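Local structure of Lmo0181 protein (Listeria monocytogenes serovar 1/2a, 5F7V) at residues A[11-23]-A[42-56]. The protein binds the cyclic glucose tetrasaccharide cycloalternan, probably as a membrane-attached lipoprotein that delivers it to an ABC transporter for import. Sequence-based numbering, arbitrary orientation.
With GLC (alpha-D-glucopyranose), chain B.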
ATOM      1  N   ASP A  11     -11.854   5.303  36.329  1.00 36.28           N
ATOM      2  CA  ASP A  11     -10.887   4.230  36.726  1.00 34.19           C
ATOM      3  C   ASP A  11     -10.227   3.632  35.475  1.00 29.12           C
ATOM      4  O   ASP A  11      -9.344   4.263  34.888  1.00 28.30           O
ATOM      5  CB  ASP A  11     -11.578   3.167  37.600  1.00 38.73           C
ATOM      6  CG  ASP A  11     -12.105   3.730  38.918  1.00 41.79           C
ATOM      7  OD1 ASP A  11     -11.304   4.263  39.715  1.00 43.76           O
ATOM      8  OD2 ASP A  11     -13.328   3.638  39.164  1.00 46.41           O
ATOM      9  N   LYS A  12     -10.667   2.443  35.066  1.00 37.05           N
ATOM     10  CA  LYS A  12     -10.074   1.709  33.945  1.00 32.20           C
ATOM     11  C   LYS A  12     -10.912   1.938  32.696  1.00 27.45           C
ATOM     12  O   LYS A  12     -12.134   2.025  32.779  1.00 27.56           O
ATOM     13  CB  LYS A  12     -10.083   0.215  34.243  1.00 34.27           C
ATOM     14  CG  LYS A  12      -9.491  -0.177  35.591  1.00 36.48           C
ATOM     15  CD  LYS A  12     -10.072  -1.505  36.074  1.00 38.85           C
ATOM     16  CE  LYS A  12      -9.581  -2.693  35.245  1.00 38.65           C
ATOM     17  NZ  LYS A  12      -8.138  -3.020  35.485  1.00 38.60           N
ATOM     18  N   THR A  13     -10.249   2.020  31.551  1.00 22.49           N
ATOM     19  CA  THR A  13     -10.919   2.293  30.300  1.00 20.57           C
ATOM     20  C   THR A  13     -10.526   1.185  29.348  1.00 18.07           C
ATOM     21  O   THR A  13      -9.339   0.886  29.241  1.00 16.60           O
ATOM     22  CB  THR A  13     -10.457   3.637  29.714  1.00 20.30           C
ATOM     23  OG1 THR A  13     -10.768   4.696  30.617  1.00 22.86           O
ATOM     24  CG2 THR A  13     -11.156   3.920  28.401  1.00 20.28           C
ATOM     25  N   GLU A  14     -11.488   0.589  28.654  1.00 17.04           N
ATOM     26  CA  GLU A  14     -11.203  -0.390  27.626  1.00 15.73           C
ATOM     27  C   GLU A  14     -11.611   0.203  26.281  1.00 13.91           C
ATOM     28  O   GLU A  14     -12.767   0.595  26.094  1.00 14.78           O
ATOM     29  CB  GLU A  14     -11.971  -1.674  27.881  1.00 17.82           C
ATOM     30  CG  GLU A  14     -11.729  -2.214  29.277  1.00 20.10           C
ATOM     31  CD  GLU A  14     -11.701  -3.732  29.315  1.00 21.90           C
ATOM     32  OE1 GLU A  14     -11.688  -4.365  28.226  1.00 22.81           O
ATOM     33  OE2 GLU A  14     -11.697  -4.266  30.452  1.00 24.83           O
ATOM     34  N   ILE A  15     -10.656   0.274  25.364  1.00 11.58           N
ATOM     35  CA  ILE A  15     -10.962   0.771  24.028  1.00 10.64           C
ATOM     36  C   ILE A  15     -10.902  -0.377  23.031  1.00  9.78           C
ATOM     37  O   ILE A  15     -10.201  -1.372  23.222  1.00  9.32           O
ATOM     38  CB  ILE A  15     -10.021   1.917  23.564  1.00  9.97           C
ATOM     39  CG1 ILE A  15      -8.563   1.436  23.417  1.00  9.33           C
ATOM     40  CG2 ILE A  15     -10.180   3.127  24.477  1.00 10.84           C
ATOM     41  CD1 ILE A  15      -7.634   2.436  22.745  1.00  8.89           C
ATOM     42  N   THR A  16     -11.620  -0.227  21.933  1.00  9.38           N
ATOM     43  CA  THR A  16     -11.498  -1.113  20.780  1.00  9.01           C
ATOM     44  C   THR A  16     -10.642  -0.474  19.699  1.00  7.92           C
ATOM     45  O   THR A  16     -10.767   0.724  19.451  1.00  7.78           O
ATOM     46  CB  THR A  16     -12.885  -1.467  20.229  1.00  9.89           C
ATOM     47  OG1 THR A  16     -13.616  -0.259  19.972  1.00 10.43           O
ATOM     48  CG2 THR A  16     -13.671  -2.273  21.256  1.00 11.10           C
ATOM     49  N   TYR A  17      -9.812  -1.286  19.063  1.00  7.37           N
ATOM     50  CA  TYR A  17      -8.954  -0.893  17.929  1.00  6.78           C
ATOM     51  C   TYR A  17      -9.185  -1.882  16.816  1.00  7.11           C
ATOM     52  O   TYR A  17      -8.998  -3.066  17.031  1.00  7.60           O
ATOM     53  CB  TYR A  17      -7.476  -0.840  18.345  1.00  6.36           C
ATOM     54  CG  TYR A  17      -6.531  -0.567  17.176  1.00  5.90           C
ATOM     55  CD1 TYR A  17      -6.762   0.508  16.320  1.00  5.78           C
ATOM     56  CD2 TYR A  17      -5.432  -1.389  16.938  1.00  5.87           C
ATOM     57  CE1 TYR A  17      -5.924   0.766  15.263  1.00  5.62           C
ATOM     58  CE2 TYR A  17      -4.571  -1.114  15.898  1.00  5.70           C
ATOM     59  CZ  TYR A  17      -4.835  -0.058  15.063  1.00  5.52           C
ATOM     60  OH  TYR A  17      -4.033   0.213  13.961  1.00  5.68           O
ATOM     61  N   TYR A  18      -9.655  -1.388  15.677  1.00  7.31           N
ATOM     62  CA  TYR A  18      -9.968  -2.199  14.490  1.00  7.95           C
ATOM     63  C   TYR A  18      -8.845  -1.939  13.504  1.00  7.04           C
ATOM     64  O   TYR A  18      -8.468  -0.774  13.296  1.00  6.67           O
ATOM     65  CB  TYR A  18     -11.308  -1.721  13.993  1.00  9.46           C
ATOM     66  CG  TYR A  18     -12.239  -2.552  13.180  1.00 11.64           C
ATOM     67  CD1 TYR A  18     -13.232  -3.346  13.735  1.00 13.10           C
ATOM     68  CD2 TYR A  18     -12.187  -2.451  11.797  1.00 12.12           C
ATOM     69  CE1 TYR A  18     -14.109  -4.059  12.941  1.00 14.75           C
ATOM     70  CE2 TYR A  18     -13.034  -3.154  10.970  1.00 13.68           C
ATOM     71  CZ  TYR A  18     -14.006  -3.960  11.539  1.00 14.91           C
ATOM     72  OH  TYR A  18     -14.798  -4.608  10.607  1.00 17.91           O
ATOM     73  N   GLN A  19      -8.244  -2.985  12.944  1.00  6.77           N
ATOM     74  CA  GLN A  19      -7.099  -2.778  12.029  1.00  6.29           C
ATOM     75  C   GLN A  19      -6.948  -3.904  11.015  1.00  6.70           C
ATOM     76  O   GLN A  19      -7.574  -4.956  11.143  1.00  7.09           O
ATOM     77  CB  GLN A  19      -5.823  -2.581  12.853  1.00  6.07           C
ATOM     78  CG  GLN A  19      -5.300  -3.850  13.528  1.00  6.40           C
ATOM     79  CD  GLN A  19      -4.313  -4.601  12.648  1.00  6.92           C
ATOM     80  OE1 GLN A  19      -3.347  -4.022  12.153  1.00  6.83           O
ATOM     81  NE2 GLN A  19      -4.541  -5.895  12.491  1.00  7.71           N
ATOM     82  N   PHE A  20      -6.105  -3.650  10.027  1.00  6.56           N
ATOM     83  CA  PHE A  20      -5.778  -4.585   8.962  1.00  7.15           C
ATOM     84  C   PHE A  20      -4.312  -4.837   8.736  1.00  7.59           C
ATOM     85  O   PHE A  20      -3.986  -5.881   8.221  1.00  8.40           O
ATOM     86  CB  PHE A  20      -6.377  -4.154   7.606  1.00  7.19           C
ATOM     87  CG  PHE A  20      -5.860  -2.826   7.136  1.00  6.81           C
ATOM     88  CD1 PHE A  20      -4.658  -2.716   6.431  1.00  7.11           C
ATOM     89  CD2 PHE A  20      -6.549  -1.680   7.444  1.00  6.41           C
ATOM     90  CE1 PHE A  20      -4.182  -1.450   6.097  1.00  7.05           C
ATOM     91  CE2 PHE A  20      -6.102  -0.441   7.076  1.00  6.37           C
ATOM     92  CZ  PHE A  20      -4.902  -0.314   6.406  1.00  6.68           C
ATOM     93  N   SER A  21      -3.416  -3.901   9.070  1.00  7.39           N
ATOM     94  CA  SER A  21      -2.072  -4.025   8.505  1.00  8.24           C
ATOM     95  C   SER A  21      -1.149  -5.017   9.201  1.00  9.49           C
ATOM     96  O   SER A  21      -0.191  -5.448   8.588  1.00 10.43           O
ATOM     97  CB  SER A  21      -1.412  -2.648   8.427  1.00  7.90           C
ATOM     98  OG  SER A  21      -1.050  -2.122   9.693  1.00  7.22           O
ATOM     99  N   ALA A  22      -1.447  -5.347  10.456  1.00 10.08           N
ATOM    100  CA  ALA A  22      -0.755  -6.432  11.145  1.00 12.31           C
ATOM    101  C   ALA A  22      -1.525  -7.739  10.878  1.00 14.87           C
ATOM    102  O   ALA A  22      -2.782  -7.788  10.942  1.00 15.25           O
ATOM    103  CB  ALA A  22      -0.778  -6.241  12.652  1.00 11.65           C
ATOM    104  N   PRO A  23      -0.780  -8.836  10.710  1.00 18.72           N
ATOM    105  CA  PRO A  23      -1.484 -10.134  10.818  1.00 20.67           C
ATOM    106  C   PRO A  23      -2.211 -10.312  12.163  1.00 21.32           C
ATOM    107  O   PRO A  23      -3.108 -11.164  12.228  1.00 25.62           O
ATOM    108  CB  PRO A  23      -0.391 -11.193  10.582  1.00 22.30           C
ATOM    109  CG  PRO A  23       0.915 -10.473  10.675  1.00 21.86           C
ATOM    110  CD  PRO A  23       0.691  -8.992  10.672  1.00 20.15           C
ATOM    111  N   ASP A  42      -4.070   2.295  33.001  1.00 14.07           N
ATOM    112  CA  ASP A  42      -5.503   2.474  33.116  1.00 14.93           C
ATOM    113  C   ASP A  42      -6.229   2.163  31.809  1.00 13.61           C
ATOM    114  O   ASP A  42      -7.455   2.282  31.770  1.00 14.12           O
ATOM    115  CB  ASP A  42      -5.842   3.914  33.531  1.00 16.67           C
ATOM    116  CG  ASP A  42      -5.574   4.219  34.972  1.00 18.69           C
ATOM    117  OD1 ASP A  42      -5.414   3.316  35.818  1.00 19.78           O
ATOM    118  OD2 ASP A  42      -5.582   5.440  35.260  1.00 21.24           O
ATOM    119  N   ILE A  43      -5.517   1.788  30.744  1.00 11.91           N
ATOM    120  CA  ILE A  43      -6.131   1.623  29.420  1.00 11.07           C
ATOM    121  C   ILE A  43      -5.843   0.230  28.902  1.00 10.54           C
ATOM    122  O   ILE A  43      -4.687  -0.192  28.876  1.00 10.40           O
ATOM    123  CB  ILE A  43      -5.640   2.690  28.409  1.00 10.27           C
ATOM    124  CG1 ILE A  43      -5.854   4.119  28.927  1.00 10.95           C
ATOM    125  CG2 ILE A  43      -6.365   2.496  27.084  1.00  9.76           C
ATOM    126  CD1 ILE A  43      -5.196   5.187  28.080  1.00 10.69           C
ATOM    127  N   LYS A  44      -6.903  -0.490  28.551  0.50 10.74           N
ATOM    128  CA  LYS A  44      -6.844  -1.808  27.940  0.50 10.60           C
ATOM    129  C   LYS A  44      -7.235  -1.619  26.489  0.50  9.82           C
ATOM    130  O   LYS A  44      -8.185  -0.873  26.226  0.50  9.95           O
ATOM    131  CB  LYS A  44      -7.867  -2.736  28.591  0.50 11.87           C
ATOM    132  CG  LYS A  44      -7.797  -4.161  28.063  0.50 12.34           C
ATOM    133  CD  LYS A  44      -8.343  -5.155  29.072  0.50 13.87           C
ATOM    134  CE  LYS A  44      -8.250  -6.600  28.602  0.50 14.57           C
ATOM    135  NZ  LYS A  44      -8.268  -6.711  27.133  0.50 13.92           N
ATOM    136  N   VAL A  45      -6.554  -2.294  25.569  1.00 11.50           N
ATOM    137  CA  VAL A  45      -6.862  -2.187  24.132  1.00 10.42           C
ATOM    138  C   VAL A  45      -7.297  -3.557  23.616  1.00 10.78           C
ATOM    139  O   VAL A  45      -6.541  -4.517  23.689  1.00 11.57           O
ATOM    140  CB  VAL A  45      -5.630  -1.744  23.322  1.00 10.09           C
ATOM    141  CG1 VAL A  45      -5.960  -1.539  21.852  1.00  9.22           C
ATOM    142  CG2 VAL A  45      -5.069  -0.442  23.858  1.00 10.26           C
ATOM    143  N   ASN A  46      -8.513  -3.620  23.076  0.60 10.45           N
ATOM    144  CA  ASN A  46      -9.091  -4.845  22.536  0.60 11.01           C
ATOM    145  C   ASN A  46      -9.061  -4.731  21.016  0.60 10.22           C
ATOM    146  O   ASN A  46      -9.826  -3.953  20.436  0.60  9.74           O
ATOM    147  CB  ASN A  46     -10.524  -4.987  23.028  0.60 11.66           C
ATOM    148  CG  ASN A  46     -10.622  -5.016  24.533  0.60 12.66           C
ATOM    149  OD1 ASN A  46     -10.053  -5.889  25.176  0.60 13.88           O
ATOM    150  ND2 ASN A  46     -11.365  -4.080  25.089  0.60 12.61           N
ATOM    151  N   VAL A  47      -8.182  -5.516  20.405  1.00 10.42           N
ATOM    152  CA  VAL A  47      -7.886  -5.464  18.958  1.00  9.94           C
ATOM    153  C   VAL A  47      -8.780  -6.418  18.182  1.00 10.44           C
ATOM    154  O   VAL A  47      -8.936  -7.576  18.578  1.00 11.55           O
ATOM    155  CB  VAL A  47      -6.409  -5.814  18.692  1.00 10.30           C
ATOM    156  CG1 VAL A  47      -6.069  -5.804  17.206  1.00 10.09           C
ATOM    157  CG2 VAL A  47      -5.505  -4.832  19.452  1.00 10.16           C
ATOM    158  N   GLN A  48      -9.375  -5.922  17.097  0.50  9.90           N
ATOM    159  CA  GLN A  48     -10.059  -6.769  16.121  0.50 10.69           C
ATOM    160  C   GLN A  48      -9.366  -6.580  14.780  0.50 10.01           C
ATOM    161  O   GLN A  48      -9.184  -5.456  14.312  0.50  8.97           O
ATOM    162  CB  GLN A  48     -11.551  -6.434  16.016  0.50 11.16           C
ATOM    163  CG  GLN A  48     -12.350  -7.430  15.179  0.50 12.57           C
ATOM    164  CD  GLN A  48     -13.843  -7.145  15.101  0.50 13.43           C
ATOM    165  OE1 GLN A  48     -14.330  -6.101  15.545  0.50 13.63           O
ATOM    166  NE2 GLN A  48     -14.573  -8.083  14.526  0.50 14.87           N
ATOM    167  N   THR A  49      -8.970  -7.697  14.186  1.00 10.71           N
ATOM    168  CA  THR A  49      -8.290  -7.706  12.900  1.00 10.61           C
ATOM    169  C   THR A  49      -9.201  -8.251  11.824  1.00 11.30           C
ATOM    170  O   THR A  49      -9.853  -9.293  12.003  1.00 12.69           O
ATOM    171  CB  THR A  49      -7.056  -8.578  13.028  1.00 11.45           C
ATOM    172  OG1 THR A  49      -6.202  -7.942  13.978  1.00 10.97           O
ATOM    173  CG2 THR A  49      -6.342  -8.773  11.694  1.00 11.67           C
ATOM    174  N   ILE A  50      -9.207  -7.555  10.691  1.00 10.69           N
ATOM    175  CA  ILE A  50      -9.932  -7.974   9.490  1.00 11.44           C
ATOM    176  C   ILE A  50      -8.964  -7.963   8.333  1.00 11.24           C
ATOM    177  O   ILE A  50      -8.181  -7.004   8.212  1.00 10.34           O
ATOM    178  CB  ILE A  50     -11.128  -7.050   9.159  1.00 11.46           C
ATOM    179  CG1 ILE A  50     -11.958  -6.766  10.424  1.00 12.07           C
ATOM    180  CG2 ILE A  50     -11.952  -7.602   8.002  1.00 12.48           C
ATOM    181  CD1 ILE A  50     -12.596  -7.961  10.999  1.00 13.73           C
ATOM    182  N   ALA A  51      -9.046  -8.966   7.479  1.00 12.22           N
ATOM    183  CA  ALA A  51      -8.247  -9.033   6.256  1.00 12.32           C
ATOM    184  C   ALA A  51      -8.460  -7.777   5.421  1.00 11.32           C
ATOM    185  O   ALA A  51      -9.563  -7.268   5.357  1.00 10.89           O
ATOM    186  CB  ALA A  51      -8.640 -10.262   5.437  1.00 13.91           C
ATOM    187  N   PHE A  52      -7.395  -7.307   4.781  1.00 11.12           N
ATOM    188  CA  PHE A  52      -7.423  -6.065   3.995  1.00 10.52           C
ATOM    189  C   PHE A  52      -8.528  -6.067   2.951  1.00 11.55           C
ATOM    190  O   PHE A  52      -9.150  -5.039   2.735  1.00 11.08           O
ATOM    191  CB  PHE A  52      -6.051  -5.828   3.316  1.00 10.48           C
ATOM    192  CG  PHE A  52      -5.963  -4.551   2.539  1.00  9.92           C
ATOM    193  CD1 PHE A  52      -5.827  -3.329   3.179  1.00  9.20           C
ATOM    194  CD2 PHE A  52      -5.989  -4.573   1.151  1.00 10.42           C
ATOM    195  CE1 PHE A  52      -5.716  -2.177   2.432  1.00  9.24           C
ATOM    196  CE2 PHE A  52      -5.881  -3.412   0.400  1.00 10.37           C
ATOM    197  CZ  PHE A  52      -5.752  -2.211   1.055  1.00  9.88           C
ATOM    198  N   ASN A  53      -8.754  -7.208   2.310  1.00 13.42           N
ATOM    199  CA  ASN A  53      -9.731  -7.259   1.218  1.00 15.05           C
ATOM    200  C   ASN A  53     -11.168  -6.975   1.653  1.00 15.15           C
ATOM    201  O   ASN A  53     -11.942  -6.464   0.860  1.00 15.99           O
ATOM    202  CB  ASN A  53      -9.632  -8.585   0.462  1.00 17.20           C
ATOM    203  CG  ASN A  53     -10.256  -9.739   1.217  1.00 18.80           C
ATOM    204  OD1 ASN A  53     -10.102  -9.859   2.447  1.00 19.24           O
ATOM    205  ND2 ASN A  53     -10.989 -10.582   0.500  1.00 21.38           N
ATOM    206  N   ASP A  54     -11.478  -7.270   2.914  1.00 15.07           N
ATOM    207  CA  ASP A  54     -12.799  -7.042   3.513  1.00 15.57           C
ATOM    208  C   ASP A  54     -12.857  -5.926   4.548  1.00 13.64           C
ATOM    209  O   ASP A  54     -13.931  -5.545   5.025  1.00 13.60           O
ATOM    210  CB  ASP A  54     -13.258  -8.338   4.181  1.00 17.73           C
ATOM    211  CG  ASP A  54     -13.511  -9.455   3.183  1.00 20.56           C
ATOM    212  OD1 ASP A  54     -13.830  -9.155   2.005  1.00 22.37           O
ATOM    213  OD2 ASP A  54     -13.423 -10.652   3.563  1.00 23.95           O
ATOM    214  N   TYR A  55     -11.707  -5.343   4.887  1.00 11.80           N
ATOM    215  CA  TYR A  55     -11.664  -4.422   6.004  1.00 10.51           C
ATOM    216  C   TYR A  55     -12.563  -3.201   5.843  1.00 10.60           C
ATOM    217  O   TYR A  55     -13.261  -2.836   6.792  1.00 10.22           O
ATOM    218  CB  TYR A  55     -10.197  -3.962   6.173  1.00  9.50           C
ATOM    219  CG  TYR A  55     -10.002  -2.938   7.279  1.00  8.31           C
ATOM    220  CD1 TYR A  55      -9.834  -3.341   8.607  1.00  7.98           C
ATOM    221  CD2 TYR A  55     -10.079  -1.577   6.997  1.00  7.93           C
ATOM    222  CE1 TYR A  55      -9.677  -2.410   9.628  1.00  7.36           C
ATOM    223  CE2 TYR A  55      -9.948  -0.643   8.011  1.00  7.43           C
ATOM    224  CZ  TYR A  55      -9.750  -1.061   9.311  1.00  7.07           C
ATOM    225  OH  TYR A  55      -9.608  -0.183  10.360  1.00  6.84           O
ATOM    226  N   PHE A  56     -12.500  -2.532   4.697  1.00 11.16           N
ATOM    227  CA  PHE A  56     -13.209  -1.258   4.595  1.00 11.89           C
ATOM    228  C   PHE A  56     -14.718  -1.449   4.500  1.00 12.83           C
ATOM    229  O   PHE A  56     -15.443  -0.625   5.057  1.00 13.47           O
ATOM    230  CB  PHE A  56     -12.657  -0.317   3.510  1.00 12.43           C
ATOM    231  CG  PHE A  56     -11.255   0.150   3.826  1.00 12.10           C
ATOM    232  CD1 PHE A  56     -11.026   1.107   4.808  1.00 11.95           C
ATOM    233  CD2 PHE A  56     -10.178  -0.441   3.203  1.00 12.83           C
ATOM    234  CE1 PHE A  56      -9.728   1.475   5.133  1.00 11.94           C
ATOM    235  CE2 PHE A  56      -8.885  -0.076   3.518  1.00 12.50           C
ATOM    236  CZ  PHE A  56      -8.681   0.890   4.474  1.00 12.10           C
TER
HETATM  237  C1  GLC B   3      -2.373  -6.259   1.806  0.70  3.17           C
HETATM  238  C2  GLC B   3      -2.357  -4.744   1.731  0.70  3.08           C
HETATM  239  C3  GLC B   3      -1.416  -4.134   2.757  0.70  3.06           C
HETATM  240  C4  GLC B   3      -1.816  -4.636   4.129  0.70  3.27           C
HETATM  241  C5  GLC B   3      -1.704  -6.166   4.124  0.70  3.47           C
HETATM  242  C6  GLC B   3      -2.013  -6.782   5.483  0.70  3.78           C
HETATM  243  O2  GLC B   3      -1.981  -4.354   0.411  0.70  2.99           O
HETATM  244  O3  GLC B   3      -1.607  -2.722   2.808  0.70  2.78           O
HETATM  245  O4  GLC B   3      -1.016  -4.033   5.151  0.70  3.55           O
HETATM  246  O5  GLC B   3      -2.612  -6.675   3.144  0.70  3.33           O
HETATM  247  O6  GLC B   3      -3.411  -6.627   5.721  0.70  4.39           O
HETATM  248  O   HOH W   1      -5.275  -8.168   8.415  1.00 24.81           O
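Asp42 O accepts Thr13 N at 2.8 Å, opening a parallel ladder in which strand 43-49 matches strand 13-19 residue for residue through Ile50 N to Gln19 O. Lys44 lays its aliphatic chain beside Glu14; flexible and charged, Lys44 and Glu14 suit this solvent-facing end of the strands. On the other side the branched Val45 sets CG2 4.0 Å from Ile15 CG1, Val45 packing on helix 27-39 and Ile15 on helix 294-306. In the conformer modelled, Asn46 ND2 reaches the anti lone pair of Glu14 OE1 nearly straight (171°) and Asn46 OD1 accepts Lys44 NZ. Thr49 OG1, a short acceptor, receives Gln19 NE2 at 3.0 Å; Gln19, bent at chi2 (91°), also clasps Ala22 N and O. Apolar Ile50 packs CG1 3.6 Å from Tyr18 CZ. Phe52 turns its edge to the face of Phe20 and its flat face to the glucose, whose O6 donates to Phe20 O. Tyr55 serves twice: Phe20 CD2 lies 3.4 Å above its ring plane, and its OH bonds Glu73 O. The strands of this right-handed beta-alpha-beta crossover, as expected of periplasmic-binding-protein folds, run out C-terminally into an aromatic cluster, of which Phe20 and Phe52 line the glycan pocket.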